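Local coordinates for putative uncharacterized protein PH0186 (Pyrococcus horikoshii, PDB 2ZTS) that binds ADP and magnesium in nucleotide sites between subunits of a six-chain assembly, and is probably an ATP-binding KaiC-like P-loop protein, at residues D20-G25 / V218-M223; R11-I16 / E56-P61. All coordinates share one frame; numbering follows the deposited sequence.

Contact 1 (D20-G25 / V218-M223); sequences DELIEG and VLIRKM. With ADP (adenosine-5'-diphosphate), chain D.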
loop_
_atom_site.group_PDB
_atom_site.type_symbol
_atom_site.label_atom_id
_atom_site.label_comp_id
_atom_site.label_asym_id
_atom_site.label_seq_id
_atom_site.Cartn_x
_atom_site.Cartn_y
_atom_site.Cartn_z
ATOM N N ASP C 20 -8.382 36.229 -9.024
ATOM C CA ASP C 20 -9.494 36.268 -9.981
ATOM C C ASP C 20 -8.997 36.194 -11.401
ATOM O O ASP C 20 -9.625 35.577 -12.227
ATOM C CB ASP C 20 -10.375 37.512 -9.799
ATOM C CG ASP C 20 -11.118 37.500 -8.488
ATOM O OD1 ASP C 20 -11.277 36.410 -7.891
ATOM O OD2 ASP C 20 -11.559 38.558 -7.970
ATOM N N GLU C 21 -7.853 36.799 -11.671
ATOM C CA GLU C 21 -7.234 36.736 -13.006
ATOM C C GLU C 21 -6.920 35.317 -13.497
ATOM O O GLU C 21 -6.675 35.133 -14.669
ATOM C CB GLU C 21 -5.942 37.624 -13.107
ATOM C CG GLU C 21 -5.043 37.731 -11.884
ATOM C CD GLU C 21 -5.177 39.056 -11.063
ATOM O OE1 GLU C 21 -6.035 39.125 -10.128
ATOM O OE2 GLU C 21 -4.387 40.009 -11.289
ATOM N N LEU C 22 -6.895 34.331 -12.600
ATOM C CA LEU C 22 -6.653 32.938 -12.969
ATOM C C LEU C 22 -7.925 32.240 -13.431
ATOM O O LEU C 22 -7.841 31.180 -14.035
ATOM C CB LEU C 22 -6.002 32.156 -11.793
ATOM C CG LEU C 22 -4.756 32.782 -11.147
ATOM C CD1 LEU C 22 -4.145 31.948 -10.081
ATOM C CD2 LEU C 22 -3.735 33.102 -12.183
ATOM N N ILE C 23 -9.090 32.815 -13.153
ATOM C CA ILE C 23 -10.366 32.159 -13.377
ATOM C C ILE C 23 -11.400 33.124 -14.002
ATOM O O ILE C 23 -12.588 33.080 -13.691
ATOM C CB ILE C 23 -10.902 31.506 -12.056
ATOM C CG1 ILE C 23 -10.894 32.494 -10.907
ATOM C CG2 ILE C 23 -10.039 30.362 -11.674
ATOM C CD1 ILE C 23 -11.858 32.165 -9.773
ATOM N N GLU C 24 -10.893 33.945 -14.926
ATOM C CA GLU C 24 -11.635 34.883 -15.764
ATOM C C GLU C 24 -12.503 35.847 -14.963
ATOM O O GLU C 24 -13.596 36.160 -15.365
ATOM C CB GLU C 24 -12.456 34.133 -16.813
ATOM C CG GLU C 24 -11.674 33.349 -17.874
ATOM C CD GLU C 24 -12.632 32.775 -18.926
ATOM O OE1 GLU C 24 -13.246 33.564 -19.687
ATOM O OE2 GLU C 24 -12.844 31.551 -18.977
ATOM N N GLY C 25 -12.016 36.305 -13.819
ATOM C CA GLY C 25 -12.703 37.300 -12.988
ATOM C C GLY C 25 -13.362 36.752 -11.725
ATOM O O GLY C 25 -13.806 37.523 -10.877
ATOM N N VAL C 218 -0.446 27.752 -5.215
ATOM C CA VAL C 218 -1.836 27.420 -5.591
ATOM C C VAL C 218 -1.910 26.974 -7.041
ATOM O O VAL C 218 -1.195 27.482 -7.912
ATOM C CB VAL C 218 -2.796 28.599 -5.319
ATOM C CG1 VAL C 218 -2.357 29.863 -6.082
ATOM C CG2 VAL C 218 -4.188 28.266 -5.701
ATOM N N LEU C 219 -2.781 26.011 -7.302
ATOM C CA LEU C 219 -3.036 25.547 -8.651
ATOM C C LEU C 219 -4.553 25.348 -8.809
ATOM O O LEU C 219 -5.235 24.802 -7.915
ATOM C CB LEU C 219 -2.300 24.265 -8.822
ATOM C CG LEU C 219 -2.435 23.366 -10.020
ATOM C CD1 LEU C 219 -1.859 24.012 -11.213
ATOM C CD2 LEU C 219 -1.654 22.101 -9.680
ATOM N N ILE C 220 -5.094 25.850 -9.891
ATOM C CA ILE C 220 -6.472 25.543 -10.260
ATOM C C ILE C 220 -6.468 24.355 -11.164
ATOM O O ILE C 220 -6.046 24.443 -12.319
ATOM C CB ILE C 220 -7.109 26.698 -10.984
ATOM C CG1 ILE C 220 -7.074 27.931 -10.107
ATOM C CG2 ILE C 220 -8.570 26.356 -11.363
ATOM C CD1 ILE C 220 -6.543 29.075 -10.820
ATOM N N ARG C 221 -6.976 23.247 -10.628
ATOM C CA ARG C 221 -6.954 21.925 -11.240
ATOM C C ARG C 221 -8.171 21.764 -12.141
ATOM O O ARG C 221 -8.077 21.203 -13.213
ATOM C CB ARG C 221 -6.901 20.896 -10.096
ATOM C CG ARG C 221 -7.078 19.453 -10.385
ATOM C CD ARG C 221 -5.991 18.794 -11.294
ATOM N NE ARG C 221 -5.304 17.737 -10.576
ATOM C CZ ARG C 221 -5.468 16.427 -10.762
ATOM N NH1 ARG C 221 -6.311 15.916 -11.681
ATOM N NH2 ARG C 221 -4.763 15.602 -9.988
ATOM N N LYS C 222 -9.295 22.349 -11.721
ATOM C CA LYS C 222 -10.588 22.210 -12.378
ATOM C C LYS C 222 -11.434 23.445 -12.045
ATOM O O LYS C 222 -11.466 23.901 -10.895
ATOM C CB LYS C 222 -11.315 20.970 -11.873
ATOM C CG LYS C 222 -12.619 20.692 -12.560
ATOM C CD LYS C 222 -13.289 19.399 -12.068
ATOM C CE LYS C 222 -14.709 19.377 -12.589
ATOM N NZ LYS C 222 -15.267 18.067 -12.850
HETATM N N MSE C 223 -12.091 24.018 -13.040
HETATM C CA MSE C 223 -13.115 25.038 -12.733
HETATM C C MSE C 223 -14.117 25.044 -13.859
HETATM O O MSE C 223 -13.757 25.354 -14.980
HETATM C CB MSE C 223 -12.504 26.419 -12.584
HETATM C CG MSE C 223 -13.490 27.539 -12.164
HETATM SE SE MSE C 223 -14.192 27.177 -10.336
HETATM C CE MSE C 223 -12.424 27.129 -9.386
HETATM P PB ADP D . -13.706 15.869 -15.861
HETATM O O1B ADP D . -12.720 14.778 -16.167
HETATM O O2B ADP D . -13.640 16.239 -14.380
HETATM O O3B ADP D . -15.076 15.298 -16.094
HETATM P PA ADP D . -14.395 18.171 -17.389
HETATM O O1A ADP D . -14.783 17.598 -18.727
HETATM O O2A ADP D . -15.474 18.311 -16.346
HETATM O O3A ADP D . -13.281 17.182 -16.673
HETATM O "O5'" ADP D . -13.506 19.431 -17.763
HETATM C "C5'" ADP D . -13.775 20.677 -17.214
HETATM C "C4'" ADP D . -12.582 21.540 -17.531
HETATM O "O4'" ADP D . -12.638 22.029 -18.854
HETATM C "C3'" ADP D . -12.489 22.717 -16.580
HETATM O "O3'" ADP D . -11.751 22.302 -15.485
HETATM C "C2'" ADP D . -11.779 23.714 -17.432
HETATM O "O2'" ADP D . -10.399 23.605 -17.367
HETATM C "C1'" ADP D . -12.194 23.366 -18.851
HETATM N N9 ADP D . -13.301 24.238 -19.248
HETATM C C8 ADP D . -14.602 24.198 -18.783
HETATM N N7 ADP D . -15.309 25.165 -19.422
HETATM C C5 ADP D . -14.464 25.810 -20.254
HETATM C C6 ADP D . -14.696 26.867 -21.117
HETATM N N6 ADP D . -15.964 27.168 -21.394
HETATM N N1 ADP D . -13.641 27.302 -21.887
HETATM C C2 ADP D . -12.374 26.699 -21.773
HETATM N N3 ADP D . -12.146 25.639 -20.889
HETATM C C4 ADP D . -13.196 25.226 -20.161
#
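Ile220 presses the end of its side chain, CD1, against Leu22, where Leu22 CB and Ile220 CD1 stand 3.3 Å apart, tighter than carbon pairs usually come. The same methyl lies 3.8 Å from Leu22 CD1, so it bears on both the root and one branch of the leucine. Ile23 meets Ile220 at about a right angle and uses its short branch: Ile23 CG2 sits 3.8 Å from Ile220 CD1. A looser approach of 4.5 Å links Ile23 CG2 to CG of Met223, which is a selenomethionine. That branch can do so because chi1 of 51° turns CG2 anti to the carbonyl carbon and leaves CG1 between the backbone N and the carbonyl carbon. All four residues are buried, and no hydrogen bond crosses between 20-25 and 218-223. Strand 214-223, which carries Ile220 and Met223, belongs to the mixed sheet of a P-loop NTPase fold and has a classic beta bulge, Arg221 and Lys222 both facing Val202. At and just after the bulge, the strand reaches an ADP held chiefly by the P-loop of a second subunit: Met223 N donates to ADP O3' at 3.0 Å, and Lys222 NZ donates to ADP O2B at 2.9 Å. Lys222 reaches the phosphate with CG anti to the backbone N (chi1 -176°) and a chain extended until a bend at chi4. A leucine in its place would probably leave the beta-phosphate without this positive partner from across the subunit boundary. On the other segment, Asp20 O accepts hydrogen bonds from Ile23 N and Gly25 N, on opposite faces of its plane, which probably steadies the turn that presents Leu22 and Ile23. His228 packs on Ile23, Ile220 and Met223.

Contact 2 (R11-I16 / E56-P61); sequences RVKSGI and EEYGEP
A lysine turns its aliphatic root, not its charge, to an aromatic ring: Lys13 CB lies over one face of Tyr58, 3.8 Å from the ring centroid and 25° off the normal, a CH-pi contact. The methylene is offset toward the rim, with Lys13 CB 3.5 Å from Tyr58 CZ. Glu57 CB lies over the centre of the opposite face, so the ring is sandwiched between two aliphatic carbons. At the ring edge, near its plane, comes Gly15 CA, 4.1 Å from Tyr58 CE2. Bends at chi2 (-90°), chi3 and chi4 carry the lysine chain past the phenol, with Lys13 CE 3.8 Å from Tyr58 OH, and lead NZ away to a salt bridge with Asp20. Farther along, Val12 CG1 meets Glu60 OE1 at 3.7 Å; that oxygen is engaged in a salt bridge with Arg138, which also donates to Lys13 O and packs on Tyr58. The contact thus sets the end of strand 11-12 and the loop after it against the last part of helix 43-58, which begins within the P-loop, and the residues that follow, where Gly59 leaves helical angles with positive phi. After Lys13 the chain turns: Ser14 OG accepts from Ile16 N in an ST turn. With no hydrogen bond between the two segments, their direct adhesion is probably largely dispersive, while the charges of Lys13 and Glu60 are paired with Asp20 and Arg138.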
loop_
_atom_site.group_PDB
_atom_site.type_symbol
_atom_site.label_atom_id
_atom_site.label_comp_id
_atom_site.label_asym_id
_atom_site.label_seq_id
_atom_site.Cartn_x
_atom_site.Cartn_y
_atom_site.Cartn_z
ATOM N N ARG C 11 -19.933 36.100 -12.269
ATOM C CA ARG C 11 -18.751 35.706 -11.521
ATOM C C ARG C 11 -18.624 36.306 -10.108
ATOM O O ARG C 11 -18.754 37.504 -9.859
ATOM C CB ARG C 11 -17.481 35.967 -12.353
ATOM C CG ARG C 11 -17.363 34.938 -13.482
ATOM C CD ARG C 11 -16.098 34.966 -14.249
ATOM N NE ARG C 11 -16.186 34.061 -15.408
ATOM C CZ ARG C 11 -15.904 32.769 -15.396
ATOM N NH1 ARG C 11 -15.502 32.161 -14.279
ATOM N NH2 ARG C 11 -16.017 32.064 -16.503
ATOM N N VAL C 12 -18.286 35.433 -9.168
ATOM C CA VAL C 12 -18.175 35.815 -7.786
ATOM C C VAL C 12 -16.697 36.098 -7.536
ATOM O O VAL C 12 -15.871 35.211 -7.682
ATOM C CB VAL C 12 -18.777 34.688 -6.949
ATOM C CG1 VAL C 12 -18.623 34.934 -5.418
ATOM C CG2 VAL C 12 -20.233 34.485 -7.392
ATOM N N LYS C 13 -16.371 37.332 -7.185
ATOM C CA LYS C 13 -14.984 37.753 -6.904
ATOM C C LYS C 13 -14.461 37.090 -5.633
ATOM O O LYS C 13 -15.133 37.091 -4.616
ATOM C CB LYS C 13 -14.881 39.259 -6.725
ATOM C CG LYS C 13 -15.425 40.089 -7.954
ATOM C CD LYS C 13 -14.376 40.385 -8.976
ATOM C CE LYS C 13 -13.297 41.426 -8.555
ATOM N NZ LYS C 13 -11.867 41.011 -9.093
ATOM N N SER C 14 -13.259 36.546 -5.699
ATOM C CA SER C 14 -12.842 35.565 -4.705
ATOM C C SER C 14 -12.546 36.283 -3.426
ATOM O O SER C 14 -12.742 35.766 -2.374
ATOM C CB SER C 14 -11.580 34.817 -5.144
ATOM O OG SER C 14 -10.489 35.693 -5.210
ATOM N N GLY C 15 -12.067 37.492 -3.541
ATOM C CA GLY C 15 -11.557 38.195 -2.388
ATOM C C GLY C 15 -10.063 38.084 -2.197
ATOM O O GLY C 15 -9.536 38.659 -1.248
ATOM N N ILE C 16 -9.363 37.407 -3.104
ATOM C CA ILE C 16 -7.936 37.092 -2.897
ATOM C C ILE C 16 -7.136 37.778 -4.013
ATOM O O ILE C 16 -7.245 37.388 -5.184
ATOM C CB ILE C 16 -7.713 35.551 -2.893
ATOM C CG1 ILE C 16 -8.348 34.950 -1.609
ATOM C CG2 ILE C 16 -6.174 35.224 -2.975
ATOM C CD1 ILE C 16 -8.850 33.639 -1.785
ATOM N N GLU C 56 -17.233 42.418 3.176
ATOM C CA GLU C 56 -16.614 43.708 3.426
ATOM C C GLU C 56 -16.388 44.499 2.154
ATOM O O GLU C 56 -16.573 45.694 2.139
ATOM C CB GLU C 56 -15.253 43.520 4.118
ATOM C CG GLU C 56 -14.598 44.828 4.562
ATOM C CD GLU C 56 -13.112 44.940 4.290
ATOM O OE1 GLU C 56 -12.505 44.027 3.682
ATOM O OE2 GLU C 56 -12.532 45.972 4.703
ATOM N N GLU C 57 -15.916 43.852 1.097
ATOM C CA GLU C 57 -15.546 44.561 -0.137
ATOM C C GLU C 57 -16.695 44.555 -1.142
ATOM O O GLU C 57 -16.889 45.526 -1.852
ATOM C CB GLU C 57 -14.280 43.941 -0.795
ATOM C CG GLU C 57 -12.961 44.674 -0.595
ATOM C CD GLU C 57 -12.050 44.541 -1.806
ATOM O OE1 GLU C 57 -11.479 43.445 -1.988
ATOM O OE2 GLU C 57 -11.903 45.528 -2.580
ATOM N N TYR C 58 -17.430 43.453 -1.223
ATOM C CA TYR C 58 -18.457 43.266 -2.263
ATOM C C TYR C 58 -19.872 43.211 -1.728
ATOM O O TYR C 58 -20.774 42.972 -2.490
ATOM C CB TYR C 58 -18.178 41.998 -3.104
ATOM C CG TYR C 58 -16.749 41.886 -3.561
ATOM C CD1 TYR C 58 -16.213 42.821 -4.434
ATOM C CD2 TYR C 58 -15.913 40.852 -3.100
ATOM C CE1 TYR C 58 -14.893 42.763 -4.852
ATOM C CE2 TYR C 58 -14.556 40.768 -3.517
ATOM C CZ TYR C 58 -14.071 41.733 -4.400
ATOM O OH TYR C 58 -12.791 41.710 -4.813
ATOM N N GLY C 59 -20.078 43.393 -0.426
ATOM C CA GLY C 59 -21.416 43.459 0.137
ATOM C C GLY C 59 -22.270 42.212 0.022
ATOM O O GLY C 59 -23.485 42.312 0.154
ATOM N N GLU C 60 -21.671 41.036 -0.232
ATOM C CA GLU C 60 -22.429 39.787 -0.332
ATOM C C GLU C 60 -22.420 39.070 1.028
ATOM O O GLU C 60 -21.363 38.857 1.625
ATOM C CB GLU C 60 -21.854 38.887 -1.450
ATOM C CG GLU C 60 -21.533 39.611 -2.786
ATOM C CD GLU C 60 -21.139 38.678 -3.962
ATOM O OE1 GLU C 60 -20.536 37.587 -3.752
ATOM O OE2 GLU C 60 -21.400 39.057 -5.144
ATOM N N PRO C 61 -23.588 38.726 1.558
ATOM C CA PRO C 61 -23.628 38.028 2.855
ATOM C C PRO C 61 -23.045 36.626 2.738
ATOM O O PRO C 61 -23.229 36.012 1.694
ATOM C CB PRO C 61 -25.129 37.967 3.206
ATOM C CG PRO C 61 -25.830 38.988 2.234
ATOM C CD PRO C 61 -24.931 39.015 1.011
#

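Overall arrangement
Contacts 1 and 2 lie about 16 Å apart, centre to centre, and their segments alternate along the chain. The link between them is chiefly polar: Asp20 OD2 of contact 1 makes a salt bridge of 2.7 Å with Lys13 NZ of contact 2, and Asp20 OD1 probably hydrogen-bonds Ser14 N at 3.0 Å. Asp20 therefore ties the 20-25 turn to the 11-16 loop. Contact 1 holds Lys222 and Met223, which bind ADP lodged in a second subunit; contact 2 touches no nucleotide directly, but its Arg11 hydrogen-bonds Thr226, another residue of the ADP site, and the side chain of Val12 is about 9 Å from that of Met223.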